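Local coordinates for outer membrane protein (Tpn50) (PDB 3OON), which probably binds peptidoglycan through this OmpA-like C-terminal domain, linking the outer membrane of this spirochaete to its cell wall, at residues Y33-E44 against I77-K87. Residues are numbered along the deposited sequence; the frame is centred on the assembly and turned at random.
Sequences YKKIDLIAKLLE and IGNYLIKMKVK
Tyr33 lays CD1 over the centre of one face of the Tyr80 ring, the two planes 43° apart, while CG of selenomethionine Met84 lies against the opposite face toward the rim. Ile36 divides its branches: CG2 presses on the Tyr80 ring edge, 3.4 Å from CD2, and also meets Leu81 CD2, whereas CD1 reaches Ile77 CD1. Tyr80 reaches Asp37 because its chi1 is near 180° (-178°), and its OH donates a short 2.6 Å hydrogen bond to Asp37 OD1 on the syn side, a little out of the carboxylate plane. Covered on both faces and tied at its hydroxyl, the ring is probably restrained from tilting. Ala40 CB touches both Leu81 CD2 and Val86 CG1, and Leu43 CD1 meets Leu81 CD1 at 3.6 Å. At the last turn the aliphatic CG of Glu44 rests on Val86 CG1, just beyond the Schellman motif at Lys85 that ends the second helix. Lys87 passes Leu43, and its NZ hydrogen-bonds to the carbonyls of Phe46 and Asn49. The segments cross at -62°, and both helices lie on one face of a mixed sheet, where Ile51 touches both Leu43 and Leu81, as in the alpha/beta sandwich of OmpA-like domains.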
ATOM      1  N   TYR A  33       0.871  15.162   7.488  1.00 38.67           N
ATOM      2  CA  TYR A  33       2.146  15.172   6.774  1.00 38.83           C
ATOM      3  C   TYR A  33       2.952  13.885   6.952  1.00 38.04           C
ATOM      4  O   TYR A  33       3.666  13.471   6.044  1.00 37.34           O
ATOM      5  CB  TYR A  33       2.970  16.421   7.114  1.00 39.91           C
ATOM      6  CG  TYR A  33       2.416  17.664   6.454  1.00 42.47           C
ATOM      7  CD1 TYR A  33       2.469  17.819   5.072  1.00 43.93           C
ATOM      8  CD2 TYR A  33       1.828  18.673   7.207  1.00 44.99           C
ATOM      9  CE1 TYR A  33       1.949  18.954   4.453  1.00 45.80           C
ATOM     10  CE2 TYR A  33       1.307  19.819   6.598  1.00 47.09           C
ATOM     11  CZ  TYR A  33       1.374  19.948   5.222  1.00 46.76           C
ATOM     12  OH  TYR A  33       0.860  21.069   4.615  1.00 48.85           O
ATOM     13  N   LYS A  34       2.805  13.246   8.113  1.00 37.91           N
ATOM     14  CA  LYS A  34       3.455  11.970   8.388  1.00 37.67           C
ATOM     15  C   LYS A  34       2.956  10.875   7.422  1.00 35.82           C
ATOM     16  O   LYS A  34       3.730  10.028   6.971  1.00 35.09           O
ATOM     17  CB  LYS A  34       3.211  11.573   9.848  1.00 39.03           C
ATOM     18  CG  LYS A  34       4.017  10.374  10.344  1.00 42.71           C
ATOM     19  CD  LYS A  34       5.314  10.802  11.042  1.00 47.46           C
ATOM     20  CE  LYS A  34       5.582   9.982  12.313  1.00 49.62           C
ATOM     21  NZ  LYS A  34       5.844   8.534  12.064  1.00 50.99           N
ATOM     22  N   LYS A  35       1.666  10.907   7.102  1.00 34.20           N
ATOM     23  CA  LYS A  35       1.101   9.998   6.096  1.00 32.78           C
ATOM     24  C   LYS A  35       1.681  10.258   4.701  1.00 31.61           C
ATOM     25  O   LYS A  35       2.026   9.317   3.966  1.00 30.87           O
ATOM     26  CB  LYS A  35      -0.417  10.124   6.062  1.00 33.19           C
ATOM     27  CG  LYS A  35      -1.097   9.170   5.090  1.00 34.59           C
ATOM     28  CD  LYS A  35      -2.605   9.477   4.932  1.00 38.14           C
ATOM     29  CE  LYS A  35      -3.407   9.043   6.127  1.00 39.90           C
ATOM     30  NZ  LYS A  35      -4.838   8.852   5.757  1.00 41.88           N
ATOM     31  N   ILE A  36       1.789  11.531   4.330  1.00 30.75           N
ATOM     32  CA  ILE A  36       2.402  11.870   3.047  1.00 30.10           C
ATOM     33  C   ILE A  36       3.890  11.481   3.044  1.00 30.17           C
ATOM     34  O   ILE A  36       4.432  11.116   2.005  1.00 29.55           O
ATOM     35  CB  ILE A  36       2.203  13.349   2.666  1.00 30.15           C
ATOM     36  CG1 ILE A  36       0.710  13.714   2.684  1.00 30.37           C
ATOM     37  CG2 ILE A  36       2.771  13.611   1.272  1.00 30.20           C
ATOM     38  CD1 ILE A  36       0.449  15.210   2.676  1.00 31.65           C
ATOM     39  N   ASP A  37       4.531  11.532   4.209  1.00 30.93           N
ATOM     40  CA  ASP A  37       5.935  11.096   4.345  1.00 31.55           C
ATOM     41  C   ASP A  37       6.103   9.617   3.999  1.00 30.83           C
ATOM     42  O   ASP A  37       7.087   9.218   3.372  1.00 30.17           O
ATOM     43  CB  ASP A  37       6.453  11.343   5.758  1.00 32.89           C
ATOM     44  CG  ASP A  37       6.736  12.808   6.037  1.00 35.40           C
ATOM     45  OD1 ASP A  37       6.793  13.610   5.085  1.00 37.46           O
ATOM     46  OD2 ASP A  37       6.904  13.150   7.227  1.00 37.94           O
ATOM     47  N   LEU A  38       5.129   8.813   4.409  1.00 30.41           N
ATOM     48  CA  LEU A  38       5.094   7.400   4.044  1.00 30.41           C
ATOM     49  C   LEU A  38       4.921   7.232   2.535  1.00 29.88           C
ATOM     50  O   LEU A  38       5.631   6.438   1.903  1.00 29.67           O
ATOM     51  CB  LEU A  38       3.990   6.650   4.807  1.00 30.91           C
ATOM     52  CG  LEU A  38       3.791   5.185   4.391  1.00 31.60           C
ATOM     53  CD1 LEU A  38       5.084   4.349   4.510  1.00 32.66           C
ATOM     54  CD2 LEU A  38       2.679   4.567   5.208  1.00 34.26           C
ATOM     55  N   ILE A  39       3.980   7.979   1.955  1.00 29.48           N
ATOM     56  CA  ILE A  39       3.843   8.004   0.496  1.00 29.49           C
ATOM     57  C   ILE A  39       5.192   8.363  -0.154  1.00 29.92           C
ATOM     58  O   ILE A  39       5.613   7.724  -1.123  1.00 30.11           O
ATOM     59  CB  ILE A  39       2.721   8.977   0.055  1.00 28.98           C
ATOM     60  CG1 ILE A  39       1.356   8.437   0.508  1.00 29.26           C
ATOM     61  CG2 ILE A  39       2.730   9.179  -1.450  1.00 28.78           C
ATOM     62  CD1 ILE A  39       0.289   9.497   0.664  1.00 30.22           C
ATOM     63  N   ALA A  40       5.865   9.369   0.402  1.00 30.64           N
ATOM     64  CA  ALA A  40       7.165   9.826  -0.106  1.00 32.05           C
ATOM     65  C   ALA A  40       8.222   8.718  -0.067  1.00 33.18           C
ATOM     66  O   ALA A  40       9.046   8.604  -0.981  1.00 33.64           O
ATOM     67  CB  ALA A  40       7.634  11.070   0.663  1.00 32.24           C
ATOM     68  N   LYS A  41       8.179   7.896   0.979  1.00 33.98           N
ATOM     69  CA  LYS A  41       9.089   6.758   1.118  1.00 35.18           C
ATOM     70  C   LYS A  41       8.898   5.746  -0.015  1.00 34.64           C
ATOM     71  O   LYS A  41       9.869   5.198  -0.525  1.00 35.54           O
ATOM     72  CB  LYS A  41       8.909   6.079   2.474  1.00 35.82           C
ATOM     73  CG  LYS A  41      10.083   6.248   3.410  1.00 39.41           C
ATOM     74  CD  LYS A  41      10.108   5.116   4.427  1.00 43.21           C
ATOM     75  CE  LYS A  41      11.534   4.736   4.825  1.00 46.04           C
ATOM     76  NZ  LYS A  41      11.521   3.842   5.999  1.00 47.92           N
ATOM     77  N   LEU A  42       7.650   5.507  -0.412  1.00 33.27           N
ATOM     78  CA  LEU A  42       7.378   4.635  -1.543  1.00 32.73           C
ATOM     79  C   LEU A  42       7.816   5.262  -2.858  1.00 33.27           C
ATOM     80  O   LEU A  42       8.460   4.599  -3.664  1.00 33.60           O
ATOM     81  CB  LEU A  42       5.891   4.277  -1.615  1.00 32.22           C
ATOM     82  CG  LEU A  42       5.345   3.527  -0.403  1.00 32.06           C
ATOM     83  CD1 LEU A  42       3.847   3.362  -0.546  1.00 33.28           C
ATOM     84  CD2 LEU A  42       6.035   2.156  -0.260  1.00 32.15           C
ATOM     85  N   LEU A  43       7.462   6.533  -3.065  1.00 33.54           N
ATOM     86  CA  LEU A  43       7.738   7.220  -4.335  1.00 34.49           C
ATOM     87  C   LEU A  43       9.227   7.378  -4.597  1.00 35.96           C
ATOM     88  O   LEU A  43       9.667   7.266  -5.744  1.00 36.86           O
ATOM     89  CB  LEU A  43       7.040   8.587  -4.404  1.00 34.16           C
ATOM     90  CG  LEU A  43       5.513   8.645  -4.318  1.00 33.24           C
ATOM     91  CD1 LEU A  43       5.081  10.083  -4.459  1.00 33.04           C
ATOM     92  CD2 LEU A  43       4.815   7.773  -5.366  1.00 33.50           C
ATOM     93  N   GLU A  44       9.980   7.642  -3.528  1.00 36.94           N
ATOM     94  CA  GLU A  44      11.448   7.702  -3.535  1.00 38.67           C
ATOM     95  C   GLU A  44      12.082   6.504  -4.225  1.00 38.36           C
ATOM     96  O   GLU A  44      13.115   6.641  -4.883  1.00 39.21           O
ATOM     97  CB  GLU A  44      11.971   7.695  -2.106  1.00 39.54           C
ATOM     98  CG  GLU A  44      12.195   9.042  -1.467  1.00 43.58           C
ATOM     99  CD  GLU A  44      13.065   8.927  -0.229  1.00 47.64           C
ATOM    100  OE1 GLU A  44      12.815   8.033   0.611  1.00 49.70           O
ATOM    101  OE2 GLU A  44      14.018   9.722  -0.102  1.00 51.14           O
ATOM    102  N   ILE A  77      -0.715  18.381  -2.200  1.00 28.22           N
ATOM    103  CA  ILE A  77       0.006  17.120  -1.979  1.00 28.14           C
ATOM    104  C   ILE A  77       1.295  17.085  -2.799  1.00 28.46           C
ATOM    105  O   ILE A  77       2.379  16.791  -2.266  1.00 28.44           O
ATOM    106  CB  ILE A  77      -0.873  15.877  -2.306  1.00 27.74           C
ATOM    107  CG1 ILE A  77      -2.177  15.887  -1.482  1.00 29.30           C
ATOM    108  CG2 ILE A  77      -0.079  14.573  -2.117  1.00 27.53           C
ATOM    109  CD1 ILE A  77      -2.015  15.700  -0.006  1.00 29.20           C
ATOM    110  N   GLY A  78       1.171  17.403  -4.085  1.00 28.45           N
ATOM    111  CA  GLY A  78       2.314  17.439  -5.002  1.00 29.28           C
ATOM    112  C   GLY A  78       3.386  18.406  -4.542  1.00 30.40           C
ATOM    113  O   GLY A  78       4.581  18.075  -4.564  1.00 30.44           O
ATOM    114  N   ASN A  79       2.963  19.594  -4.107  1.00 31.21           N
ATOM    115  CA  ASN A  79       3.898  20.619  -3.638  1.00 32.92           C
ATOM    116  C   ASN A  79       4.754  20.146  -2.469  1.00 33.56           C
ATOM    117  O   ASN A  79       5.940  20.479  -2.391  1.00 34.59           O
ATOM    118  CB  ASN A  79       3.168  21.904  -3.260  1.00 33.37           C
ATOM    119  CG  ASN A  79       2.693  22.693  -4.472  1.00 34.87           C
ATOM    120  OD1 ASN A  79       3.127  22.452  -5.602  1.00 36.49           O
ATOM    121  ND2 ASN A  79       1.791  23.639  -4.238  1.00 35.30           N
ATOM    122  N   TYR A  80       4.154  19.369  -1.571  1.00 33.35           N
ATOM    123  CA  TYR A  80       4.876  18.823  -0.432  1.00 34.00           C
ATOM    124  C   TYR A  80       5.906  17.797  -0.888  1.00 33.79           C
ATOM    125  O   TYR A  80       7.049  17.811  -0.420  1.00 33.80           O
ATOM    126  CB  TYR A  80       3.912  18.220   0.598  1.00 34.14           C
ATOM    127  CG  TYR A  80       4.616  17.686   1.829  1.00 35.64           C
ATOM    128  CD1 TYR A  80       5.169  18.552   2.772  1.00 37.57           C
ATOM    129  CD2 TYR A  80       4.748  16.320   2.035  1.00 35.83           C
ATOM    130  CE1 TYR A  80       5.825  18.063   3.893  1.00 39.36           C
ATOM    131  CE2 TYR A  80       5.390  15.820   3.155  1.00 37.70           C
ATOM    132  CZ  TYR A  80       5.929  16.696   4.080  1.00 39.13           C
ATOM    133  OH  TYR A  80       6.572  16.211   5.195  1.00 40.47           O
ATOM    134  N   LEU A  81       5.505  16.937  -1.826  1.00 32.76           N
ATOM    135  CA  LEU A  81       6.417  15.968  -2.437  1.00 32.85           C
ATOM    136  C   LEU A  81       7.597  16.628  -3.165  1.00 34.16           C
ATOM    137  O   LEU A  81       8.712  16.104  -3.130  1.00 34.18           O
ATOM    138  CB  LEU A  81       5.666  15.014  -3.367  1.00 31.51           C
ATOM    139  CG  LEU A  81       4.572  14.137  -2.744  1.00 29.81           C
ATOM    140  CD1 LEU A  81       3.848  13.369  -3.833  1.00 29.03           C
ATOM    141  CD2 LEU A  81       5.142  13.164  -1.693  1.00 30.07           C
ATOM    142  N   ILE A  82       7.332  17.757  -3.825  0.50 35.03           N
ATOM    143  CA  ILE A  82       8.379  18.582  -4.435  0.50 36.73           C
ATOM    144  C   ILE A  82       9.336  19.056  -3.353  0.50 38.10           C
ATOM    145  O   ILE A  82      10.555  18.874  -3.454  0.50 38.65           O
ATOM    146  CB  ILE A  82       7.795  19.839  -5.121  0.50 36.80           C
ATOM    147  CG1 ILE A  82       6.807  19.461  -6.217  0.50 36.47           C
ATOM    148  CG2 ILE A  82       8.916  20.712  -5.683  0.50 37.75           C
ATOM    149  CD1 ILE A  82       7.414  18.646  -7.289  0.50 36.31           C
ATOM    150  N   LYS A  83       8.761  19.650  -2.310  1.00 38.85           N
ATOM    151  CA  LYS A  83       9.513  20.223  -1.186  1.00 41.20           C
ATOM    152  C   LYS A  83      10.378  19.166  -0.481  1.00 42.37           C
ATOM    153  O   LYS A  83      11.502  19.459  -0.043  1.00 43.24           O
ATOM    154  CB  LYS A  83       8.538  20.879  -0.203  1.00 41.40           C
ATOM    155  CG  LYS A  83       9.176  21.641   0.964  1.00 44.14           C
ATOM    156  CD  LYS A  83       8.093  22.058   1.959  1.00 46.34           C
ATOM    157  CE  LYS A  83       8.654  22.804   3.149  1.00 48.93           C
ATOM    158  NZ  LYS A  83       7.529  23.320   3.981  1.00 50.08           N
HETATM  159  N   MSE A  84       9.860  17.941  -0.396  1.00 42.42           N
HETATM  160  CA  MSE A  84      10.585  16.810   0.194  1.00 43.29           C
HETATM  161  C   MSE A  84      11.631  16.228  -0.763  1.00 43.11           C
HETATM  162  O   MSE A  84      12.345  15.287  -0.404  1.00 43.08           O
HETATM  163  CB  MSE A  84       9.616  15.708   0.633  1.00 43.41           C
HETATM  164  CG  MSE A  84       8.675  16.083   1.784  1.00 45.72           C
HETATM  165 SE   MSE A  84       9.512  16.316   3.537  0.70 52.61          SE
HETATM  166  CE  MSE A  84       9.886  18.241   3.490  1.00 49.45           C
ATOM    167  N   LYS A  85      11.699  16.790  -1.969  1.00 42.33           N
ATOM    168  CA  LYS A  85      12.601  16.352  -3.036  1.00 42.34           C
ATOM    169  C   LYS A  85      12.442  14.885  -3.474  1.00 41.22           C
ATOM    170  O   LYS A  85      13.415  14.246  -3.874  1.00 41.15           O
ATOM    171  CB  LYS A  85      14.068  16.679  -2.688  1.00 43.72           C
ATOM    172  CG  LYS A  85      14.413  18.161  -2.775  1.00 45.92           C
ATOM    173  CD  LYS A  85      15.780  18.359  -3.430  1.00 49.80           C
ATOM    174  CE  LYS A  85      15.710  18.082  -4.944  1.00 51.31           C
ATOM    175  NZ  LYS A  85      17.008  17.617  -5.514  1.00 53.11           N
ATOM    176  N   VAL A  86      11.223  14.346  -3.408  1.00 39.88           N
ATOM    177  CA  VAL A  86      11.011  12.971  -3.888  1.00 38.99           C
ATOM    178  C   VAL A  86      10.582  12.915  -5.365  1.00 38.01           C
ATOM    179  O   VAL A  86      10.826  11.920  -6.055  1.00 37.95           O
ATOM    180  CB  VAL A  86      10.099  12.103  -2.950  1.00 38.91           C
ATOM    181  CG1 VAL A  86      10.565  12.212  -1.510  1.00 39.90           C
ATOM    182  CG2 VAL A  86       8.653  12.486  -3.058  1.00 38.36           C
ATOM    183  N   LYS A  87       9.973  13.997  -5.845  1.00 37.02           N
ATOM    184  CA  LYS A  87       9.668  14.163  -7.264  1.00 36.62           C
ATOM    185  C   LYS A  87       9.966  15.611  -7.681  1.00 37.21           C
ATOM    186  O   LYS A  87       9.915  16.527  -6.854  1.00 36.72           O
ATOM    187  CB  LYS A  87       8.196  13.802  -7.563  1.00 35.80           C
ATOM    188  CG  LYS A  87       7.855  12.309  -7.471  1.00 34.75           C
ATOM    189  CD  LYS A  87       8.453  11.501  -8.620  1.00 35.02           C
ATOM    190  CE  LYS A  87       8.733  10.064  -8.212  1.00 34.57           C
ATOM    191  NZ  LYS A  87       9.577   9.375  -9.232  1.00 35.90           N
TER